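Local coordinates for 2-aminomuconic 6-semialdehyde dehydrogenase (Pseudomonas sp., PDB 7BZV), which catalyses the NAD+-dependent oxidation of 2-aminomuconic 6-semialdehyde in the meta-cleavage pathway for 2-aminophenol catabolism, working as a tetramer, at residues B[333-336]-B[337-341]; B[342-345]-B[346-350]. All blocks are in the same frame, centred on the assembly; numbering follows the deposited sequence.

How the interactions relate
Both contacts lie on helix 332-348 and are local, linking residues three to five apart. Interaction 1 (333-336 with 337-341) comes first and covers the helix's early turns; interaction 2 (342-345 with 346-350) follows directly and finishes at the helix's C-terminal cap. No residues separate the paired segments, so neither contact closes a long loop, and the two run in series without nesting or crossing. The centres of interactions 1 and 2 are about 13 Å apart. Interaction 1 sets the helix against the loop holding Ile390 and Phe391. Interaction 2 packs it on strand 374-377 and helix 384-387, then turns the chain into strand 351-354, outermost within this chain in the seven-stranded mixed sheet.

Interaction 1 (B[333-336]-B[337-341]); sequences KHRD and KVLSY
Lys333, His334, Arg335 and Asp336 each offer a carbonyl to the amide four residues on, in Lys337, Val338, Leu339 and Ser340. The bond from Leu339 N to Arg335 O (2.8 Å) is nearly straight (N-H...O angle 171°). Asp336 O also receives Ser340 OG; at 2.5 Å this bond is very short and its exact length doubtful. Among the side chains, His334 and Val338 make a CH-pi contact: Val338 CG2 lies over one face of the imidazole, 4.1 Å from the ring centroid and 27° off its normal. With CG anti to the backbone N (chi1 -165°), the ring follows the helix toward its next turn, where His334 NE2 hydrogen-bonds Phe391 O and the ring meets that of Trp153. The four backbone i to i+4 bonds belong to helix 332-348, which leads into strand 351-354, outermost within this chain in the seven-stranded sheet of the aldehyde dehydrogenase fold. On another side of the helix, Arg335 bends at chi2 and chi3. Its CD comes within 3.3 Å of Leu339 CD1, closer than aliphatic carbons normally pack, so the exact distance is doubtful. The same bend brings Arg335 NE to Asp336 OD1 (3.1 Å), a salt bridge in which NE meets OD1 from above the carboxylate plane, with OD1 out of the guanidinium plane. An alanine in place of Arg335 would lose its packing on Leu339 CD1 and would probably leave the Asp336 carboxylate without this charged mate. Lys337 NZ, 4.1 Å from His334 CE1, has a weak hydrogen bond to Ile390 O.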
ATOM      1  N   LYS B 333      -0.880  27.717  38.672  1.00 44.68           N
ATOM      2  CA  LYS B 333      -2.013  28.172  37.873  1.00 47.68           C
ATOM      3  C   LYS B 333      -2.877  26.993  37.430  1.00 44.38           C
ATOM      4  O   LYS B 333      -4.106  27.038  37.541  1.00 38.02           O
ATOM      5  CB  LYS B 333      -1.500  28.959  36.664  1.00 55.02           C
ATOM      6  CG  LYS B 333      -2.556  29.432  35.683  1.00 68.48           C
ATOM      7  CD  LYS B 333      -1.967  30.511  34.769  1.00 82.92           C
ATOM      8  CE  LYS B 333      -3.024  31.196  33.915  1.00 83.25           C
ATOM      9  NZ  LYS B 333      -2.432  31.868  32.717  1.00 93.26           N
ATOM     10  N   HIS B 334      -2.269  25.912  36.956  1.00 39.97           N
ATOM     11  CA  HIS B 334      -3.128  24.792  36.579  1.00 38.70           C
ATOM     12  C   HIS B 334      -3.798  24.186  37.807  1.00 41.25           C
ATOM     13  O   HIS B 334      -4.983  23.825  37.765  1.00 36.51           O
ATOM     14  CB  HIS B 334      -2.349  23.739  35.820  1.00 41.91           C
ATOM     15  CG  HIS B 334      -3.228  22.755  35.108  1.00 39.58           C
ATOM     16  ND1 HIS B 334      -4.122  23.128  34.127  1.00 37.91           N
ATOM     17  CD2 HIS B 334      -3.355  21.414  35.244  1.00 33.50           C
ATOM     18  CE1 HIS B 334      -4.760  22.057  33.688  1.00 47.37           C
ATOM     19  NE2 HIS B 334      -4.310  21.004  34.350  1.00 41.09           N
ATOM     20  N   ARG B 335      -3.059  24.083  38.919  1.00 38.52           N
ATOM     21  CA  ARG B 335      -3.637  23.595  40.168  1.00 34.63           C
ATOM     22  C   ARG B 335      -4.854  24.416  40.550  1.00 41.65           C
ATOM     23  O   ARG B 335      -5.916  23.867  40.870  1.00 43.42           O
ATOM     24  CB  ARG B 335      -2.595  23.646  41.291  1.00 38.19           C
ATOM     25  CG  ARG B 335      -3.072  23.138  42.674  1.00 43.99           C
ATOM     26  CD  ARG B 335      -3.627  24.219  43.606  1.00 66.36           C
ATOM     27  NE  ARG B 335      -2.883  25.477  43.551  1.00 71.35           N
ATOM     28  CZ  ARG B 335      -1.734  25.696  44.180  1.00 68.43           C
ATOM     29  NH1 ARG B 335      -1.198  24.742  44.941  1.00 63.84           N
ATOM     30  NH2 ARG B 335      -1.130  26.871  44.054  1.00 68.18           N
ATOM     31  N   ASP B 336      -4.721  25.739  40.518  1.00 37.79           N
ATOM     32  CA  ASP B 336      -5.883  26.582  40.760  1.00 52.67           C
ATOM     33  C   ASP B 336      -7.046  26.207  39.844  1.00 47.17           C
ATOM     34  O   ASP B 336      -8.189  26.099  40.299  1.00 39.82           O
ATOM     35  CB  ASP B 336      -5.512  28.052  40.583  1.00 60.83           C
ATOM     36  CG  ASP B 336      -4.639  28.555  41.702  1.00 63.78           C
ATOM     37  OD1 ASP B 336      -4.577  27.886  42.749  1.00 62.79           O
ATOM     38  OD2 ASP B 336      -4.010  29.617  41.533  1.00 65.30           O
ATOM     39  N   LYS B 337      -6.787  26.014  38.549  1.00 38.90           N
ATOM     40  CA  LYS B 337      -7.889  25.671  37.649  1.00 50.24           C
ATOM     41  C   LYS B 337      -8.518  24.324  38.017  1.00 37.80           C
ATOM     42  O   LYS B 337      -9.742  24.200  38.064  1.00 39.23           O
ATOM     43  CB  LYS B 337      -7.417  25.653  36.191  1.00 57.42           C
ATOM     44  CG  LYS B 337      -8.485  25.241  35.187  1.00 82.68           C
ATOM     45  CD  LYS B 337      -7.883  24.979  33.805  1.00 93.81           C
ATOM     46  CE  LYS B 337      -8.892  24.352  32.841  1.00 94.85           C
ATOM     47  NZ  LYS B 337      -8.392  23.098  32.179  1.00 65.35           N
ATOM     48  N   VAL B 338      -7.711  23.300  38.281  1.00 40.39           N
ATOM     49  CA  VAL B 338      -8.284  22.006  38.660  1.00 35.67           C
ATOM     50  C   VAL B 338      -9.059  22.126  39.973  1.00 42.73           C
ATOM     51  O   VAL B 338     -10.168  21.594  40.108  1.00 36.48           O
ATOM     52  CB  VAL B 338      -7.173  20.944  38.738  1.00 28.71           C
ATOM     53  CG1 VAL B 338      -7.683  19.636  39.321  1.00 36.16           C
ATOM     54  CG2 VAL B 338      -6.570  20.733  37.344  1.00 30.57           C
ATOM     55  N   LEU B 339      -8.514  22.837  40.958  1.00 42.73           N
ATOM     56  CA  LEU B 339      -9.268  22.966  42.202  1.00 43.99           C
ATOM     57  C   LEU B 339     -10.570  23.731  42.003  1.00 39.47           C
ATOM     58  O   LEU B 339     -11.562  23.453  42.688  1.00 42.78           O
ATOM     59  CB  LEU B 339      -8.434  23.657  43.275  1.00 47.09           C
ATOM     60  CG  LEU B 339      -7.267  22.843  43.825  1.00 51.26           C
ATOM     61  CD1 LEU B 339      -6.549  23.632  44.929  1.00 55.06           C
ATOM     62  CD2 LEU B 339      -7.767  21.503  44.348  1.00 48.07           C
ATOM     63  N   SER B 340     -10.584  24.724  41.112  1.00 42.22           N
ATOM     64  CA  SER B 340     -11.841  25.397  40.792  1.00 43.76           C
ATOM     65  C   SER B 340     -12.867  24.401  40.269  1.00 53.40           C
ATOM     66  O   SER B 340     -14.071  24.535  40.524  1.00 38.60           O
ATOM     67  CB  SER B 340     -11.615  26.488  39.747  1.00 53.37           C
ATOM     68  OG  SER B 340     -10.380  27.143  39.940  1.00 86.28           O
ATOM     69  N   TYR B 341     -12.413  23.404  39.504  1.00 47.09           N
ATOM     70  CA  TYR B 341     -13.349  22.411  38.999  1.00 37.44           C
ATOM     71  C   TYR B 341     -13.782  21.460  40.103  1.00 28.37           C
ATOM     72  O   TYR B 341     -14.945  21.048  40.126  1.00 39.89           O
ATOM     73  CB  TYR B 341     -12.735  21.667  37.794  1.00 32.88           C
ATOM     74  CG  TYR B 341     -13.079  22.311  36.443  1.00 35.90           C
ATOM     75  CD1 TYR B 341     -14.383  22.282  35.941  1.00 40.57           C
ATOM     76  CD2 TYR B 341     -12.108  22.936  35.668  1.00 43.29           C
ATOM     77  CE1 TYR B 341     -14.705  22.855  34.707  1.00 37.50           C
ATOM     78  CE2 TYR B 341     -12.423  23.520  34.423  1.00 39.62           C
ATOM     79  CZ  TYR B 341     -13.724  23.480  33.958  1.00 44.79           C
ATOM     80  OH  TYR B 341     -14.039  24.041  32.740  1.00 46.88           O
TER

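Interaction 2 (B[342-345]-B[346-350]); sequences FELA and RQEGA
Ala345 O accepts the amide of Ala350 (3.0 Å from O to N), the wider-spanning, 6→1 bond of a Schellman motif at the end of helix 332-348. The 5→2 bond runs from Gly349 N to Arg346 O (2.9 Å). Gly349 makes the reversal at a phi of 95°, where a CB would press on the carbonyl oxygen of Glu348, so a residue with a side chain would be disfavoured here. The turn also brings Ala350 CB within 4.0 Å of Ala345 CB, and both alanines rest on Ile376 of strand 374-377. Back along the helix, Glu343 has CG anti to its own amide nitrogen (chi1 -177°) and then bends at chi2. The carboxylate is thereby carried between two neighbours: OE2 lies 3.8 Å from Gln347 CG, while OE1 faces the edge of the Arg346 guanidinium. Glu343 OE1 and Arg346 NE stay 4.4 Å apart, so any attraction of these opposite charges is probably modest; Arg346 also makes a cation-pi contact with Phe352. Farther out, helix 384-387 covers Leu344 and fixes Glu348: its OE2 takes Arg384 N, and OE1, bound to Val385 N, lies 4.0 Å from Leu344 CG.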
ATOM      1  N   PHE B 342     -12.887  21.111  41.041  1.00 36.13           N
ATOM      2  CA  PHE B 342     -13.328  20.395  42.233  1.00 44.32           C
ATOM      3  C   PHE B 342     -14.447  21.165  42.937  1.00 51.47           C
ATOM      4  O   PHE B 342     -15.403  20.569  43.452  1.00 37.96           O
ATOM      5  CB  PHE B 342     -12.166  20.171  43.218  1.00 43.15           C
ATOM      6  CG  PHE B 342     -11.135  19.167  42.771  1.00 41.51           C
ATOM      7  CD1 PHE B 342     -11.190  18.564  41.520  1.00 39.35           C
ATOM      8  CD2 PHE B 342     -10.091  18.841  43.619  1.00 49.99           C
ATOM      9  CE1 PHE B 342     -10.221  17.657  41.125  1.00 39.53           C
ATOM     10  CE2 PHE B 342      -9.117  17.922  43.226  1.00 52.95           C
ATOM     11  CZ  PHE B 342      -9.188  17.333  41.988  1.00 49.21           C
ATOM     12  N   GLU B 343     -14.323  22.493  43.004  1.00 54.08           N
ATOM     13  CA  GLU B 343     -15.344  23.288  43.684  1.00 56.99           C
ATOM     14  C   GLU B 343     -16.635  23.325  42.870  1.00 46.06           C
ATOM     15  O   GLU B 343     -17.728  23.170  43.423  1.00 50.69           O
ATOM     16  CB  GLU B 343     -14.819  24.703  43.945  1.00 56.07           C
ATOM     17  CG  GLU B 343     -15.773  25.626  44.712  1.00 72.56           C
ATOM     18  CD  GLU B 343     -16.169  25.083  46.079  1.00 73.55           C
ATOM     19  OE1 GLU B 343     -15.308  24.502  46.767  1.00 70.96           O
ATOM     20  OE2 GLU B 343     -17.343  25.245  46.476  1.00 74.33           O
ATOM     21  N   LEU B 344     -16.528  23.508  41.550  1.00 42.18           N
ATOM     22  CA  LEU B 344     -17.713  23.413  40.700  1.00 34.37           C
ATOM     23  C   LEU B 344     -18.418  22.079  40.915  1.00 39.58           C
ATOM     24  O   LEU B 344     -19.648  22.026  40.990  1.00 44.53           O
ATOM     25  CB  LEU B 344     -17.335  23.592  39.237  1.00 41.27           C
ATOM     26  CG  LEU B 344     -18.506  23.605  38.247  1.00 39.51           C
ATOM     27  CD1 LEU B 344     -19.484  24.742  38.610  1.00 46.94           C
ATOM     28  CD2 LEU B 344     -18.001  23.777  36.831  1.00 52.12           C
ATOM     29  N   ALA B 345     -17.651  20.989  41.041  1.00 50.25           N
ATOM     30  CA  ALA B 345     -18.259  19.684  41.284  1.00 41.40           C
ATOM     31  C   ALA B 345     -19.068  19.699  42.573  1.00 38.54           C
ATOM     32  O   ALA B 345     -20.214  19.232  42.620  1.00 42.44           O
ATOM     33  CB  ALA B 345     -17.189  18.589  41.360  1.00 38.90           C
ATOM     34  N   ARG B 346     -18.470  20.204  43.641  1.00 40.06           N
ATOM     35  CA  ARG B 346     -19.199  20.348  44.894  1.00 53.10           C
ATOM     36  C   ARG B 346     -20.505  21.100  44.681  1.00 58.18           C
ATOM     37  O   ARG B 346     -21.585  20.625  45.049  1.00 51.31           O
ATOM     38  CB  ARG B 346     -18.325  21.084  45.898  1.00 54.57           C
ATOM     39  CG  ARG B 346     -18.099  20.348  47.178  1.00 67.75           C
ATOM     40  CD  ARG B 346     -16.963  20.997  47.929  1.00 83.15           C
ATOM     41  NE  ARG B 346     -15.713  20.261  47.774  1.00 78.08           N
ATOM     42  CZ  ARG B 346     -15.521  19.018  48.209  1.00 78.94           C
ATOM     43  NH1 ARG B 346     -16.507  18.357  48.816  1.00 70.42           N
ATOM     44  NH2 ARG B 346     -14.343  18.435  48.035  1.00 66.94           N
ATOM     45  N   GLN B 347     -20.418  22.276  44.063  1.00 56.38           N
ATOM     46  CA  GLN B 347     -21.602  23.099  43.845  1.00 58.33           C
ATOM     47  C   GLN B 347     -22.640  22.378  43.002  1.00 61.29           C
ATOM     48  O   GLN B 347     -23.845  22.531  43.233  1.00 52.61           O
ATOM     49  CB  GLN B 347     -21.212  24.401  43.163  1.00 56.15           C
ATOM     50  CG  GLN B 347     -20.177  25.188  43.887  1.00 67.80           C
ATOM     51  CD  GLN B 347     -19.996  26.547  43.277  1.00 96.01           C
ATOM     52  OE1 GLN B 347     -18.962  26.833  42.677  1.00100.06           O
ATOM     53  NE2 GLN B 347     -21.012  27.396  43.407  1.00114.77           N
ATOM     54  N   GLU B 348     -22.197  21.614  41.992  1.00 57.46           N
ATOM     55  CA  GLU B 348     -23.147  20.894  41.153  1.00 41.25           C
ATOM     56  C   GLU B 348     -23.783  19.711  41.886  1.00 43.18           C
ATOM     57  O   GLU B 348     -24.682  19.074  41.321  1.00 49.72           O
ATOM     58  CB  GLU B 348     -22.462  20.466  39.841  1.00 49.31           C
ATOM     59  CG  GLU B 348     -22.536  21.573  38.777  1.00 58.85           C
ATOM     60  CD  GLU B 348     -21.893  21.228  37.447  1.00 59.99           C
ATOM     61  OE1 GLU B 348     -20.876  20.511  37.427  1.00 55.59           O
ATOM     62  OE2 GLU B 348     -22.410  21.694  36.405  1.00 63.12           O
ATOM     63  N   GLY B 349     -23.385  19.439  43.133  1.00 43.57           N
ATOM     64  CA  GLY B 349     -23.947  18.354  43.925  1.00 54.55           C
ATOM     65  C   GLY B 349     -23.201  17.021  43.910  1.00 57.42           C
ATOM     66  O   GLY B 349     -23.755  16.011  44.365  1.00 43.30           O
ATOM     67  N   ALA B 350     -21.959  16.987  43.450  1.00 51.70           N
ATOM     68  CA  ALA B 350     -21.292  15.707  43.251  1.00 48.56           C
ATOM     69  C   ALA B 350     -20.977  14.999  44.564  1.00 45.69           C
ATOM     70  O   ALA B 350     -20.652  15.623  45.578  1.00 45.79           O
ATOM     71  CB  ALA B 350     -19.993  15.901  42.476  1.00 53.92           C
TER